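Local coordinates for protein PrgB (Enterococcus faecalis, PDB 6EVU) that promotes cell aggregation, biofilm formation and conjugation through DNA binding and compaction, this chain being its adhesin domain, at residues T41-I46 / F149-I154; T111-G116 / K128-Y133. All blocks are in the same frame, centred on the assembly; numbering follows the deposited sequence.

Contact 2 pairs two neighbouring strands within one antiparallel sheet, whereas contact 1 spans from the next strand of that sheet, 42-47, to the end of strand 145-150 in the second sheet. Their centres lie 7 Å apart, and contact 2 is nested in the chain loop that contact 1 closes. Four side-chain approaches join them: Tyr114 OH lies 2.7 Å from Ser150 O and Thr41 OG1 lies 2.8 Å from Gly116 O, both probable hydrogen bonds; Ile43 CG1 packs 3.5 Å from Tyr114 CE1, and Phe149 CE1 meets Tyr133 CE1 at 3.4 Å. Together they form part of the packing between the two sheets of the adhesin domain.

Contact 1. Residues T41-I46 / F149-I154; sequences TKISSI and FSNDPI
Ile43 and Asn151 carry this bridge between the two antiparallel sheets of the adhesin domain: the Asn151 side-chain amide accepts from a backbone N-H of strand 42-47, linking that strand to the loop after strand 145-150 of the other sheet. Ile43 N donates to Asn151 OD1 at 2.8 Å, with 161° at the hydrogen, and the donor lies in the carbonyl plane. A water donates both to OD1 and to Ile43 O, so two donors grip the amide oxygen. The other end of the amide, ND2, bonds to Asn97 O and Tyr100 OH, which fixes the flip of the group.

Ile43 reaches past the amide at about a right angle. With CG1 beside the backbone N and the chain then extended (chi2 172°), its CD1 lies 3.4 Å from Ser150 O and 3.8 Å from Phe149 CB. Ile46 CD1 approaches the Phe149 ring obliquely, 4.3 Å from CD2. Thr41 CG2 sits 3.5 Å from Pro153 CD.

Behind this shell, Thr41 OG1 is held by Thr38 N. Two consecutive side-chain-to-backbone turns run through the loop containing Pro153: Asp152 OD1 takes Ile154 N in an Asx turn, and Ser150 OG accepts from Asp152 N at 2.9 Å, an ST turn, the same OG being hydrogen-bonded also to Leu94 O.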
loop_
_atom_site.group_PDB
_atom_site.type_symbol
_atom_site.label_atom_id
_atom_site.label_comp_id
_atom_site.label_asym_id
_atom_site.label_seq_id
_atom_site.Cartn_x
_atom_site.Cartn_y
_atom_site.Cartn_z
ATOM N N THR A 41 0.322 -21.512 -2.964
ATOM C CA THR A 41 0.525 -20.238 -2.281
ATOM C C THR A 41 -0.629 -19.973 -1.317
ATOM O O THR A 41 -1.800 -20.131 -1.679
ATOM C CB THR A 41 0.616 -19.079 -3.281
ATOM O OG1 THR A 41 1.726 -19.279 -4.155
ATOM C CG2 THR A 41 0.810 -17.708 -2.525
ATOM N N LYS A 42 -0.302 -19.527 -0.101
ATOM C CA LYS A 42 -1.323 -19.248 0.908
ATOM C C LYS A 42 -0.671 -18.545 2.096
ATOM O O LYS A 42 0.548 -18.612 2.288
ATOM C CB LYS A 42 -1.996 -20.517 1.411
ATOM C CG LYS A 42 -1.070 -21.390 2.234
ATOM C CD LYS A 42 -1.872 -22.485 2.945
ATOM C CE LYS A 42 -0.971 -23.520 3.592
ATOM N NZ LYS A 42 -0.515 -24.626 2.659
ATOM N N ILE A 43 -1.505 -17.881 2.903
ATOM C CA ILE A 43 -1.070 -17.461 4.236
ATOM C C ILE A 43 -1.026 -18.690 5.129
ATOM O O ILE A 43 -2.036 -19.393 5.273
ATOM C CB ILE A 43 -2.020 -16.403 4.821
ATOM C CG1 ILE A 43 -1.926 -15.109 4.001
ATOM C CG2 ILE A 43 -1.673 -16.163 6.298
ATOM C CD1 ILE A 43 -2.995 -14.019 4.397
ATOM N N SER A 44 0.156 -18.989 5.697
ATOM C CA SER A 44 0.288 -20.115 6.625
ATOM C C SER A 44 0.016 -19.742 8.071
ATOM O O SER A 44 -0.425 -20.606 8.846
ATOM C CB SER A 44 1.687 -20.720 6.561
ATOM O OG SER A 44 2.644 -19.695 6.754
ATOM N N SER A 45 0.249 -18.480 8.452
ATOM C CA SER A 45 -0.077 -18.047 9.802
ATOM C C SER A 45 -0.132 -16.531 9.844
ATOM O O SER A 45 0.491 -15.829 9.037
ATOM C CB SER A 45 0.939 -18.546 10.828
ATOM O OG SER A 45 2.186 -17.919 10.601
ATOM N N ILE A 46 -0.863 -16.040 10.843
ATOM C CA ILE A 46 -0.912 -14.626 11.170
ATOM C C ILE A 46 -0.708 -14.505 12.662
ATOM O O ILE A 46 -1.503 -15.068 13.431
ATOM C CB ILE A 46 -2.256 -13.985 10.791
ATOM C CG1 ILE A 46 -2.531 -14.219 9.292
ATOM C CG2 ILE A 46 -2.284 -12.497 11.161
ATOM C CD1 ILE A 46 -3.903 -13.692 8.802
ATOM N N PHE A 149 -6.117 -9.448 5.037
ATOM C CA PHE A 149 -4.905 -9.925 4.356
ATOM C C PHE A 149 -5.303 -11.011 3.386
ATOM O O PHE A 149 -5.925 -12.002 3.772
ATOM C CB PHE A 149 -3.877 -10.435 5.341
ATOM C CG PHE A 149 -3.479 -9.387 6.351
ATOM C CD1 PHE A 149 -2.914 -8.193 5.899
ATOM C CD2 PHE A 149 -3.672 -9.571 7.741
ATOM C CE1 PHE A 149 -2.525 -7.175 6.806
ATOM C CE2 PHE A 149 -3.255 -8.548 8.625
ATOM C CZ PHE A 149 -2.675 -7.366 8.172
ATOM N N SER A 150 -4.909 -10.846 2.133
ATOM C CA SER A 150 -5.286 -11.793 1.085
ATOM C C SER A 150 -4.367 -13.005 1.043
ATOM O O SER A 150 -3.156 -12.899 1.241
ATOM C CB SER A 150 -5.270 -11.068 -0.265
ATOM O OG SER A 150 -5.407 -12.020 -1.331
ATOM N N ASN A 151 -4.935 -14.180 0.749
ATOM C CA ASN A 151 -4.107 -15.353 0.512
ATOM C C ASN A 151 -3.238 -15.203 -0.740
ATOM O O ASN A 151 -2.335 -16.014 -0.923
ATOM C CB ASN A 151 -5.011 -16.625 0.421
ATOM C CG ASN A 151 -5.243 -17.281 1.802
ATOM O OD1 ASN A 151 -4.300 -17.546 2.554
ATOM N ND2 ASN A 151 -6.503 -17.545 2.127
ATOM N N ASP A 152 -3.535 -14.220 -1.613
ATOM C CA ASP A 152 -2.689 -13.861 -2.744
ATOM C C ASP A 152 -1.740 -12.747 -2.290
ATOM O O ASP A 152 -2.200 -11.625 -2.037
ATOM C CB ASP A 152 -3.571 -13.402 -3.916
ATOM C CG ASP A 152 -2.799 -13.147 -5.205
ATOM O OD1 ASP A 152 -1.594 -12.871 -5.148
ATOM O OD2 ASP A 152 -3.408 -13.195 -6.312
ATOM N N PRO A 153 -0.424 -13.002 -2.167
ATOM C CA PRO A 153 0.486 -11.946 -1.689
ATOM C C PRO A 153 0.598 -10.755 -2.639
ATOM O O PRO A 153 1.110 -9.688 -2.237
ATOM C CB PRO A 153 1.810 -12.691 -1.556
ATOM C CG PRO A 153 1.766 -13.678 -2.746
ATOM C CD PRO A 153 0.304 -14.197 -2.660
ATOM N N ILE A 154 0.163 -10.928 -3.888
ATOM C CA ILE A 154 0.179 -9.863 -4.884
ATOM C C ILE A 154 -1.070 -8.998 -4.811
ATOM O O ILE A 154 -1.072 -7.886 -5.351
ATOM C CB ILE A 154 0.336 -10.478 -6.287
ATOM C CG1 ILE A 154 1.540 -11.419 -6.297
ATOM C CG2 ILE A 154 0.472 -9.409 -7.338
ATOM C CD1 ILE A 154 2.863 -10.734 -5.918
HETATM O O HOH W 1 -3.093 -17.469 -3.460
HETATM O O HOH W 2 -4.427 -19.968 4.257
#

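Contact 2. Residues T111-G116 / K128-Y133; sequences TVTYTG and KAEFVY
Val112 with Phe131 and Tyr114 with Ala129 are the two hydrogen-bonded pairs of an antiparallel strand pairing; the axes of the two short segments approach to 4.6 Å, with their directions at 161°. Each pair satisfies both its donors and both its acceptors. Val112 N reaches Phe131 O and Phe131 N returns to Val112 O at 2.8 Å, nearly straight at 168°; Tyr114 N donates to Ala129 O at 2.8 Å, and the reverse bond, Ala129 N to Tyr114 O, is slightly longer at 3.0 Å. Three of these carbonyls also receive CA-H...O contacts, the shortest from Lys128 CA to Tyr114 O at 3.2 Å.

On the face of Val112, Tyr114 and Phe131, Tyr114 and Phe131 make an edge-to-face (T-shaped) pair, planes at 76°: the CD2-CE2 edge of the tyrosine points at the phenylalanine face, offset toward its rim, with CE2 3.8 Å from Phe131 CD1. The tyrosine hydroxyl has two partners, the backbone carbonyl of Ser150 and a water that donates to it and also bonds to Tyr133 OH. Val112 CG2, beside the backbone N, packs obliquely against Tyr133 CE1.

On the face of Thr111, Thr113, Glu130 and Val132, Thr113 and Glu130 lie side by side and share a water that donates to Glu130 OE2 and lies 2.7 Å from Thr113 OG1. Val132 CG2 rests 3.6 Å from Thr111 OG1.

Strand 110-115 has its other edge on strand 42-47, through backbone bonds such as that of Thr115 with Lys42, while strand 124-137 pairs along its other edge, antiparallel, with strand 169-179, where Lys128 makes a cation-pi contact with Phe178 and Phe131 packs on Leu173 and Ile175.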
loop_
_atom_site.group_PDB
_atom_site.type_symbol
_atom_site.label_atom_id
_atom_site.label_comp_id
_atom_site.label_asym_id
_atom_site.label_seq_id
_atom_site.Cartn_x
_atom_site.Cartn_y
_atom_site.Cartn_z
ATOM N N THR A 111 2.487 -10.212 11.995
ATOM C CA THR A 111 3.312 -10.868 10.966
ATOM C C THR A 111 2.428 -11.823 10.180
ATOM O O THR A 111 1.890 -12.779 10.752
ATOM C CB THR A 111 4.487 -11.622 11.605
ATOM O OG1 THR A 111 5.298 -10.713 12.391
ATOM C CG2 THR A 111 5.351 -12.360 10.560
ATOM N N VAL A 112 2.306 -11.578 8.857
ATOM C CA VAL A 112 1.585 -12.455 7.931
ATOM C C VAL A 112 2.620 -13.266 7.159
ATOM O O VAL A 112 3.431 -12.707 6.423
ATOM C CB VAL A 112 0.724 -11.615 6.966
ATOM C CG1 VAL A 112 -0.020 -12.528 5.938
ATOM C CG2 VAL A 112 -0.207 -10.658 7.725
ATOM N N THR A 113 2.586 -14.583 7.282
ATOM C CA THR A 113 3.543 -15.435 6.585
ATOM C C THR A 113 2.883 -16.089 5.374
ATOM O O THR A 113 1.814 -16.681 5.488
ATOM C CB THR A 113 4.070 -16.501 7.541
ATOM O OG1 THR A 113 4.733 -15.854 8.645
ATOM C CG2 THR A 113 5.056 -17.407 6.833
ATOM N N TYR A 114 3.524 -15.978 4.224
ATOM C CA TYR A 114 3.132 -16.713 3.024
ATOM C C TYR A 114 4.084 -17.874 2.822
ATOM O O TYR A 114 5.310 -17.710 2.932
ATOM C CB TYR A 114 3.175 -15.825 1.775
ATOM C CG TYR A 114 2.136 -14.712 1.792
ATOM C CD1 TYR A 114 0.884 -14.955 1.259
ATOM C CD2 TYR A 114 2.442 -13.440 2.269
ATOM C CE1 TYR A 114 -0.088 -13.979 1.267
ATOM C CE2 TYR A 114 1.481 -12.424 2.270
ATOM C CZ TYR A 114 0.203 -12.707 1.776
ATOM O OH TYR A 114 -0.808 -11.757 1.732
ATOM N N THR A 115 3.533 -19.051 2.470
ATOM C CA THR A 115 4.369 -20.147 1.992
ATOM C C THR A 115 3.916 -20.553 0.595
ATOM O O THR A 115 2.923 -20.043 0.062
ATOM C CB THR A 115 4.297 -21.358 2.927
ATOM O OG1 THR A 115 2.920 -21.729 3.065
ATOM C CG2 THR A 115 4.824 -20.987 4.288
ATOM N N GLY A 116 4.675 -21.452 0.000
ATOM C CA GLY A 116 4.348 -21.958 -1.316
ATOM C C GLY A 116 4.554 -20.979 -2.442
ATOM O O GLY A 116 3.806 -21.020 -3.419
ATOM N N LYS A 128 9.014 -18.380 0.522
ATOM C CA LYS A 128 8.241 -17.955 1.687
ATOM C C LYS A 128 8.523 -16.467 1.887
ATOM O O LYS A 128 9.613 -15.990 1.534
ATOM C CB LYS A 128 8.689 -18.773 2.922
ATOM C CG LYS A 128 8.286 -18.251 4.318
ATOM C CD LYS A 128 8.654 -19.242 5.427
ATOM C CE LYS A 128 9.363 -18.591 6.630
ATOM N NZ LYS A 128 9.368 -19.499 7.829
ATOM N N ALA A 129 7.562 -15.753 2.473
ATOM C CA ALA A 129 7.759 -14.350 2.838
ATOM C C ALA A 129 6.983 -14.006 4.106
ATOM O O ALA A 129 5.950 -14.590 4.395
ATOM C CB ALA A 129 7.331 -13.424 1.683
ATOM N N GLU A 130 7.531 -13.072 4.879
ATOM C CA GLU A 130 6.869 -12.481 6.043
ATOM C C GLU A 130 6.569 -11.034 5.744
ATOM O O GLU A 130 7.484 -10.270 5.435
ATOM C CB GLU A 130 7.767 -12.567 7.275
ATOM C CG GLU A 130 7.843 -13.984 7.802
ATOM C CD GLU A 130 8.853 -14.164 8.931
ATOM O OE1 GLU A 130 9.664 -13.241 9.167
ATOM O OE2 GLU A 130 8.859 -15.247 9.572
ATOM N N PHE A 131 5.278 -10.668 5.771
ATOM C CA PHE A 131 4.856 -9.271 5.654
ATOM C C PHE A 131 4.456 -8.801 7.050
ATOM O O PHE A 131 3.487 -9.308 7.602
ATOM C CB PHE A 131 3.648 -9.207 4.720
ATOM C CG PHE A 131 3.984 -9.344 3.248
ATOM C CD1 PHE A 131 4.718 -10.421 2.742
ATOM C CD2 PHE A 131 3.557 -8.339 2.375
ATOM C CE1 PHE A 131 5.027 -10.483 1.356
ATOM C CE2 PHE A 131 3.895 -8.400 0.996
ATOM C CZ PHE A 131 4.579 -9.484 0.522
ATOM N N VAL A 132 5.183 -7.841 7.620
ATOM C CA VAL A 132 4.907 -7.329 8.961
ATOM C C VAL A 132 4.274 -5.964 8.850
ATOM O O VAL A 132 4.868 -5.018 8.306
ATOM C CB VAL A 132 6.181 -7.257 9.806
ATOM C CG1 VAL A 132 5.853 -6.665 11.199
ATOM C CG2 VAL A 132 6.814 -8.673 9.848
ATOM N N TYR A 133 3.041 -5.871 9.353
ATOM C CA TYR A 133 2.227 -4.653 9.342
ATOM C C TYR A 133 2.176 -4.061 10.735
ATOM O O TYR A 133 1.903 -4.772 11.684
ATOM C CB TYR A 133 0.803 -5.000 8.930
ATOM C CG TYR A 133 0.727 -5.548 7.534
ATOM C CD1 TYR A 133 0.848 -6.932 7.268
ATOM C CD2 TYR A 133 0.446 -4.670 6.465
ATOM C CE1 TYR A 133 0.708 -7.411 5.930
ATOM C CE2 TYR A 133 0.346 -5.165 5.171
ATOM C CZ TYR A 133 0.467 -6.505 4.939
ATOM O OH TYR A 133 0.362 -7.073 3.699
HETATM O O HOH W 3 6.810 -16.984 9.879
HETATM O O HOH W 4 -0.910 -9.488 3.305
#